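Local structure of 6b protein (Agrobacterium vitis, 3AQ2) at residues Leu103-Met108 with Ser202-Arg207; Gln25-Ala30 with Leu65-Val70; Thr93-Met98 with Gln141-Ile146. The protein disturbs plant cell proliferation, probably as a toxin with an ADP-ribosylation fold that acts on the host microRNA machinery. One frame throughout, in Å; residues are numbered along the deposited sequence.

Interaction 1 (Leu103-Met108 with Ser202-Arg207)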
# COMPACT_ATOMS: atom_id res chain seq x y z
N LEU A 103 -1.69 15.86 3.20
CA LEU A 103 -0.56 16.67 3.66
C LEU A 103 0.43 16.85 2.52
O LEU A 103 0.45 16.05 1.59
CB LEU A 103 0.14 15.96 4.82
CG LEU A 103 -0.68 15.70 6.08
CD1 LEU A 103 0.13 14.84 7.04
CD2 LEU A 103 -1.11 16.99 6.73
N ASP A 104 1.25 17.89 2.61
CA ASP A 104 2.34 18.08 1.65
C ASP A 104 3.31 16.90 1.80
O ASP A 104 3.45 16.36 2.92
CB ASP A 104 3.05 19.41 1.93
CG ASP A 104 4.16 19.72 0.93
OD1 ASP A 104 5.30 19.22 1.09
OD2 ASP A 104 3.91 20.49 -0.02
N PRO A 105 3.96 16.47 0.71
CA PRO A 105 4.94 15.37 0.81
C PRO A 105 6.04 15.61 1.85
O PRO A 105 6.53 14.65 2.45
CB PRO A 105 5.51 15.28 -0.61
CG PRO A 105 4.37 15.73 -1.47
CD PRO A 105 3.76 16.88 -0.70
N GLN A 106 6.41 16.87 2.10
CA GLN A 106 7.42 17.13 3.14
C GLN A 106 6.89 16.79 4.54
O GLN A 106 7.61 16.20 5.36
CB GLN A 106 7.92 18.57 3.06
CG GLN A 106 8.61 18.88 1.73
CD GLN A 106 9.35 20.21 1.74
OE1 GLN A 106 8.90 21.17 2.38
NE2 GLN A 106 10.49 20.27 1.05
N GLU A 107 5.63 17.16 4.80
CA GLU A 107 4.97 16.87 6.07
C GLU A 107 4.77 15.38 6.23
O GLU A 107 5.06 14.80 7.28
CB GLU A 107 3.63 17.59 6.15
CG GLU A 107 3.76 19.10 6.14
CD GLU A 107 2.44 19.81 5.92
OE1 GLU A 107 1.56 19.27 5.21
OE2 GLU A 107 2.29 20.92 6.46
N MET A 108 4.29 14.74 5.16
CA MET A 108 4.09 13.29 5.20
C MET A 108 5.41 12.57 5.49
O MET A 108 5.43 11.60 6.25
CB MET A 108 3.50 12.79 3.88
CG MET A 108 3.30 11.27 3.81
SD MET A 108 2.30 10.58 5.15
CE MET A 108 0.82 11.45 4.75
N SER A 202 1.11 10.00 -8.27
CA SER A 202 2.01 11.01 -7.74
C SER A 202 1.39 11.73 -6.54
O SER A 202 0.16 11.86 -6.45
CB SER A 202 2.32 12.03 -8.83
OG SER A 202 3.09 13.11 -8.31
N CYS A 203 2.25 12.22 -5.63
CA CYS A 203 1.84 13.05 -4.50
C CYS A 203 2.01 14.54 -4.80
O CYS A 203 1.69 15.39 -3.97
CB CYS A 203 2.62 12.69 -3.23
SG CYS A 203 2.32 10.99 -2.74
N HIS A 204 2.53 14.85 -5.98
CA HIS A 204 2.81 16.24 -6.39
C HIS A 204 1.57 16.77 -7.08
O HIS A 204 1.53 16.92 -8.32
CB HIS A 204 4.05 16.29 -7.27
CG HIS A 204 5.25 15.70 -6.61
ND1 HIS A 204 5.78 16.23 -5.45
CD2 HIS A 204 5.99 14.61 -6.90
CE1 HIS A 204 6.81 15.49 -5.06
NE2 HIS A 204 6.96 14.50 -5.94
N LEU A 205 0.57 17.09 -6.26
CA LEU A 205 -0.78 17.32 -6.76
C LEU A 205 -1.16 18.79 -6.72
O LEU A 205 -0.65 19.55 -5.90
CB LEU A 205 -1.80 16.50 -5.95
CG LEU A 205 -1.54 14.98 -5.96
CD1 LEU A 205 -2.41 14.26 -4.92
CD2 LEU A 205 -1.79 14.41 -7.37
N THR A 206 -2.07 19.15 -7.61
CA THR A 206 -2.61 20.50 -7.67
C THR A 206 -4.04 20.47 -7.14
O THR A 206 -4.83 19.60 -7.49
CB THR A 206 -2.62 21.01 -9.13
OG1 THR A 206 -1.31 20.84 -9.69
CG2 THR A 206 -2.97 22.50 -9.17
N ARG A 207 -4.38 21.43 -6.29
CA ARG A 207 -5.72 21.48 -5.75
C ARG A 207 -6.75 21.93 -6.78
O ARG A 207 -7.88 21.42 -6.80
CB ARG A 207 -5.76 22.37 -4.51
CG ARG A 207 -7.08 22.35 -3.76
CD ARG A 207 -7.42 20.97 -3.20
NE ARG A 207 -8.81 20.93 -2.75
CZ ARG A 207 -9.85 20.64 -3.53
NH1 ARG A 207 -9.68 20.34 -4.81
NH2 ARG A 207 -11.08 20.64 -3.01
OXT ARG A 207 -6.50 22.81 -7.61

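Interaction 2 (Gln25-Ala30 with Leu65-Val70)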
# COMPACT_ATOMS: atom_id res chain seq x y z
N GLN A 25 -11.45 10.73 -7.69
CA GLN A 25 -12.48 10.06 -8.49
C GLN A 25 -11.92 8.81 -9.18
O GLN A 25 -12.56 7.75 -9.17
CB GLN A 25 -13.06 11.03 -9.52
CG GLN A 25 -13.82 12.21 -8.89
CD GLN A 25 -14.02 13.38 -9.85
OE1 GLN A 25 -13.78 13.27 -11.06
NE2 GLN A 25 -14.49 14.51 -9.32
N HIS A 26 -10.72 8.93 -9.76
CA HIS A 26 -10.07 7.76 -10.39
C HIS A 26 -9.75 6.66 -9.39
O HIS A 26 -9.88 5.47 -9.70
CB HIS A 26 -8.78 8.17 -11.13
CG HIS A 26 -9.03 8.81 -12.46
ND1 HIS A 26 -8.97 8.10 -13.64
CD2 HIS A 26 -9.33 10.08 -12.80
CE1 HIS A 26 -9.23 8.91 -14.65
NE2 HIS A 26 -9.45 10.12 -14.17
N LEU A 27 -9.32 7.04 -8.19
CA LEU A 27 -9.03 6.05 -7.14
C LEU A 27 -10.31 5.33 -6.71
O LEU A 27 -10.30 4.11 -6.53
CB LEU A 27 -8.34 6.71 -5.95
CG LEU A 27 -6.88 7.11 -6.18
CD1 LEU A 27 -6.39 8.02 -5.05
CD2 LEU A 27 -6.00 5.86 -6.25
N ARG A 28 -11.40 6.08 -6.57
CA ARG A 28 -12.70 5.50 -6.21
C ARG A 28 -13.11 4.44 -7.22
O ARG A 28 -13.51 3.33 -6.84
CB ARG A 28 -13.77 6.60 -6.10
CG ARG A 28 -15.12 6.10 -5.62
CD ARG A 28 -16.09 7.26 -5.39
NE ARG A 28 -17.38 6.78 -4.88
CZ ARG A 28 -18.41 7.56 -4.56
NH1 ARG A 28 -18.33 8.88 -4.67
NH2 ARG A 28 -19.54 7.01 -4.12
N GLN A 29 -12.99 4.78 -8.50
CA GLN A 29 -13.39 3.89 -9.59
C GLN A 29 -12.47 2.68 -9.67
O GLN A 29 -12.93 1.57 -9.96
CB GLN A 29 -13.40 4.62 -10.94
CG GLN A 29 -14.12 3.84 -12.05
CD GLN A 29 -15.57 3.53 -11.70
OE1 GLN A 29 -16.31 4.42 -11.27
NE2 GLN A 29 -15.99 2.28 -11.88
N ALA A 30 -11.17 2.89 -9.43
CA ALA A 30 -10.21 1.78 -9.49
C ALA A 30 -10.55 0.74 -8.43
O ALA A 30 -10.52 -0.47 -8.69
CB ALA A 30 -8.79 2.30 -9.30
N LEU A 65 -9.31 1.99 0.13
CA LEU A 65 -7.90 1.95 -0.21
C LEU A 65 -7.04 2.51 0.92
O LEU A 65 -7.45 3.45 1.63
CB LEU A 65 -7.64 2.76 -1.48
CG LEU A 65 -8.31 2.29 -2.77
CD1 LEU A 65 -8.06 3.30 -3.87
CD2 LEU A 65 -7.80 0.90 -3.19
N THR A 66 -5.85 1.95 1.06
CA THR A 66 -4.79 2.58 1.86
C THR A 66 -3.56 2.77 0.98
O THR A 66 -3.50 2.24 -0.15
CB THR A 66 -4.46 1.81 3.15
OG1 THR A 66 -4.15 0.44 2.84
CG2 THR A 66 -5.66 1.85 4.12
N TYR A 67 -2.58 3.51 1.48
CA TYR A 67 -1.49 4.02 0.65
C TYR A 67 -0.13 3.63 1.19
O TYR A 67 0.12 3.74 2.40
CB TYR A 67 -1.63 5.55 0.49
CG TYR A 67 -2.99 5.90 -0.08
CD1 TYR A 67 -4.06 6.20 0.75
CD2 TYR A 67 -3.20 5.87 -1.45
CE1 TYR A 67 -5.33 6.48 0.21
CE2 TYR A 67 -4.45 6.14 -2.00
CZ TYR A 67 -5.50 6.44 -1.16
OH TYR A 67 -6.74 6.73 -1.70
N VAL A 68 0.73 3.15 0.30
CA VAL A 68 2.13 2.90 0.63
C VAL A 68 2.94 3.91 -0.18
O VAL A 68 2.95 3.87 -1.40
CB VAL A 68 2.57 1.44 0.34
CG1 VAL A 68 4.06 1.27 0.59
CG2 VAL A 68 1.77 0.46 1.20
N TYR A 69 3.58 4.83 0.53
CA TYR A 69 4.31 5.91 -0.12
C TYR A 69 5.70 5.46 -0.58
O TYR A 69 6.39 4.71 0.11
CB TYR A 69 4.36 7.14 0.81
CG TYR A 69 2.97 7.73 0.94
CD1 TYR A 69 2.13 7.38 2.01
CD2 TYR A 69 2.47 8.57 -0.06
CE1 TYR A 69 0.84 7.91 2.10
CE2 TYR A 69 1.17 9.09 0.03
CZ TYR A 69 0.37 8.77 1.10
OH TYR A 69 -0.91 9.29 1.14
N VAL A 70 6.08 5.90 -1.79
CA VAL A 70 7.30 5.42 -2.45
C VAL A 70 7.90 6.53 -3.33
O VAL A 70 7.27 7.57 -3.55
CB VAL A 70 7.03 4.17 -3.33
CG1 VAL A 70 6.51 2.99 -2.50
CG2 VAL A 70 6.02 4.50 -4.44

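Interaction 3 (Thr93-Met98 with Gln141-Ile146)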
# COMPACT_ATOMS: atom_id res chain seq x y z
N THR A 93 5.79 -3.66 6.04
CA THR A 93 5.23 -2.66 5.14
C THR A 93 4.14 -1.88 5.87
O THR A 93 3.12 -2.45 6.29
CB THR A 93 4.62 -3.29 3.87
OG1 THR A 93 5.62 -4.08 3.21
CG2 THR A 93 4.11 -2.19 2.92
N VAL A 94 4.38 -0.57 6.00
CA VAL A 94 3.45 0.32 6.68
C VAL A 94 2.62 1.07 5.63
O VAL A 94 3.17 1.69 4.70
CB VAL A 94 4.20 1.32 7.60
CG1 VAL A 94 3.26 2.36 8.18
CG2 VAL A 94 4.95 0.58 8.71
N ALA A 95 1.30 0.99 5.79
CA ALA A 95 0.36 1.69 4.93
C ALA A 95 -0.50 2.62 5.77
O ALA A 95 -0.66 2.41 6.96
CB ALA A 95 -0.50 0.69 4.16
N THR A 96 -1.05 3.66 5.15
CA THR A 96 -1.93 4.56 5.88
C THR A 96 -3.19 4.90 5.09
O THR A 96 -3.18 4.89 3.86
CB THR A 96 -1.19 5.88 6.28
OG1 THR A 96 -2.08 6.72 7.05
CG2 THR A 96 -0.66 6.65 5.04
N ALA A 97 -4.26 5.20 5.83
CA ALA A 97 -5.48 5.72 5.24
C ALA A 97 -5.33 7.19 4.80
O ALA A 97 -6.18 7.69 4.05
CB ALA A 97 -6.66 5.56 6.23
N MET A 98 -4.28 7.88 5.27
CA MET A 98 -4.07 9.29 4.87
C MET A 98 -3.82 9.32 3.38
O MET A 98 -2.84 8.72 2.92
CB MET A 98 -2.85 9.88 5.56
CG MET A 98 -2.99 10.09 7.03
SD MET A 98 -1.56 11.07 7.56
CE MET A 98 -2.06 11.48 9.23
N GLN A 141 -5.23 -9.66 5.36
CA GLN A 141 -5.52 -9.87 6.78
C GLN A 141 -4.25 -9.75 7.63
O GLN A 141 -4.33 -9.68 8.85
CB GLN A 141 -6.25 -11.19 7.02
CG GLN A 141 -5.35 -12.42 7.24
CD GLN A 141 -4.79 -13.04 5.95
OE1 GLN A 141 -4.61 -12.37 4.93
NE2 GLN A 141 -4.48 -14.33 6.03
N LEU A 142 -3.09 -9.72 6.97
CA LEU A 142 -1.81 -9.61 7.70
C LEU A 142 -1.46 -8.18 8.09
O LEU A 142 -0.49 -7.96 8.82
CB LEU A 142 -0.67 -10.25 6.91
CG LEU A 142 -0.85 -11.73 6.55
CD1 LEU A 142 0.35 -12.19 5.76
CD2 LEU A 142 -1.05 -12.60 7.79
N PHE A 143 -2.23 -7.21 7.61
CA PHE A 143 -2.05 -5.83 8.06
C PHE A 143 -2.82 -5.64 9.37
O PHE A 143 -4.02 -5.93 9.44
CB PHE A 143 -2.57 -4.85 7.01
CG PHE A 143 -1.63 -4.63 5.84
CD1 PHE A 143 -1.63 -5.53 4.76
CD2 PHE A 143 -0.77 -3.54 5.81
CE1 PHE A 143 -0.78 -5.32 3.67
CE2 PHE A 143 0.08 -3.33 4.72
CZ PHE A 143 0.06 -4.22 3.64
N ILE A 144 -2.13 -5.14 10.39
CA ILE A 144 -2.77 -4.82 11.66
C ILE A 144 -2.75 -3.31 11.84
O ILE A 144 -1.80 -2.66 11.39
CB ILE A 144 -2.06 -5.52 12.85
CG1 ILE A 144 -0.57 -5.16 12.90
CG2 ILE A 144 -2.27 -7.05 12.77
CD1 ILE A 144 0.11 -5.47 14.23
N ARG A 145 -3.79 -2.76 12.46
CA ARG A 145 -3.80 -1.32 12.75
C ARG A 145 -2.84 -1.03 13.90
O ARG A 145 -2.92 -1.68 14.94
CB ARG A 145 -5.20 -0.86 13.13
CG ARG A 145 -5.28 0.65 13.28
CD ARG A 145 -6.53 1.14 12.64
NE ARG A 145 -6.85 2.50 13.03
CZ ARG A 145 -7.89 3.15 12.55
NH1 ARG A 145 -8.66 2.57 11.64
NH2 ARG A 145 -8.16 4.38 12.96
N ILE A 146 -1.96 -0.04 13.70
CA ILE A 146 -0.93 0.30 14.68
C ILE A 146 -1.13 1.65 15.38
O ILE A 146 -0.62 1.87 16.48
CB ILE A 146 0.50 0.25 14.06
CG1 ILE A 146 0.64 1.27 12.91
CG2 ILE A 146 0.80 -1.17 13.59
CD1 ILE A 146 2.10 1.48 12.41

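Interaction 1 (Leu103-Met108 with Ser202-Arg207)
Pro105 meets Cys203 and His204 where the first turn of a helix comes up against the tail of the chain. The proline ring points at the tail and makes all of the contact from its side. Its CG does most of the touching, 3.7 Å from the backbone O of Cys203 and 3.9 Å from CB of the same residue. Cys203 CB points toward the proline from the backbone. The thiol takes no part: chi1 -61° puts SG anti to the carbonyl carbon, beside the backbone N and off the proline, and the sulfur packs on Tyr69 instead. His204 starts out pointing away, but its ring swings back toward the helix. Pro105 CG approaches that ring obliquely, 4.3 Å from His204 ND1, a loose contact at the margin. No hydrogen bond crosses between the two segments.

Asp104 is the N-cap of the helix, and its OD1 accepts from Gln106 N at 2.8 Å. In return Asp104 N donates to Glu107 OE1 at 3.0 Å. Both carboxylate oxygens are met on the anti side, OD1 20° and OE1 28° out of plane, and the bond to OD1 is the straighter. Together the two bonds make a capping box, which holds the turn that carries Pro105. In the tail, Ser202 OG accepts from His204 N at 3.0 Å, an ST turn. His204 is the centre of an inverse gamma turn, closed by a weak bond from Leu205 N to Cys203 O.

The contact joins the start of helix 105-115 to the tail that leaves strand 199-202. Cys203 also packs on Phe134 of the adjacent strand 133-137 and on Pro100. Farther along the tail, Leu205 rests on Val20 and Leu23 of helix 20-38.

Interaction 2 (Gln25-Ala30 with Leu65-Val70)
Leu27 reaches from its helix to Leu65 and Tyr67, and the contact is wholly buried. It is made by van der Waals packing, with no hydrogen bond between the segments.

The first group of contacts is leucine on leucine. The two side chains cross at a slant. Leu65 CD1 lies alongside Leu27, near both its base and one branch tip, 4.0 Å from Leu27 CB and 4.1 Å from Leu27 CD2. The same methyl lies 3.6 Å from the backbone O of Leu27, so it touches the helix backbone too.

The second group is methyl on tyrosine. Leu27 and Tyr67 come from opposite directions. Leu27 CD1 meets the phenol end of the ring, 3.6 Å from Tyr67 OH and 4.1 Å from Tyr67 CE2. It arrives obliquely. Tyr67 CB does not head for the helix. With CG anti to the carbonyl carbon (chi1 -56°), the ring can still bring its OH end to Leu27.

This is helix-on-sheet packing. Helix 20-38 lies against the sheet that ends in strand 66-70. Both Leu27 and Tyr67 also touch Ala136 of the neighbouring strand 133-137, and Leu14 lies against Leu27.

Interaction 3 (Thr93-Met98 with Gln141-Ile146)
Phe143 packs against the carbonyl of Thr93 and the methyl of Ala95, between the two outer strands of a three-stranded antiparallel sheet, part of the ADP-ribosylation fold. These strands are 93-96 and 143-151, with strand 154-161 between them. The short segments 93-96 and 143-146 are strongly splayed, their directions 63° apart and their axes 8.6 Å from each other at closest. They meet through the Phe143 ring and through Val94 and Ile146; no hydrogen bond joins them.

Phe143 CB points toward strand 93-96. CG is anti to the carbonyl carbon (chi1 -79°), which sends the ring on in that direction. Along one side of the ring, CD2 lies 4.1 Å from Thr93 O. The next atom, CE2, makes the closest approach, 3.5 Å from the same carbonyl oxygen. CE2 also meets the methyl of Ala95, with 4.1 Å to CB. Both partners approach the ring obliquely. Tyr195 lies against the phenylalanine from outside the two segments.

The hydroxyl of Thr93 is bonded to Pro85 O. Trp158 of the central strand touches both Val94 and Ile146. These two side chains also meet each other loosely, with Val94 CG1 and Ile146 CD1 4.5 Å apart.

In the fold
From the N terminus, helix 20-38 comes first, and interaction 2 closes the loop from it to strand 66-70. Interaction 3 opens next, at strand 93-96. Before it closes, helix 105-115 begins interaction 1. Interaction 3 then closes at strand 143-151, and interaction 1 closes last, at the C-terminal tail. Interactions 1 and 3 therefore cross, while interaction 2 precedes both. The three also touch. Tyr67 N probably bonds to Thr96 O, and Tyr69 OH to Met98 O, linking the edges of the two sheets. Met98 SD packs on Met108 CE. With helix 20-38 joined through interaction 2, helices 20-38 and 105-115 and the two sheets are tied together.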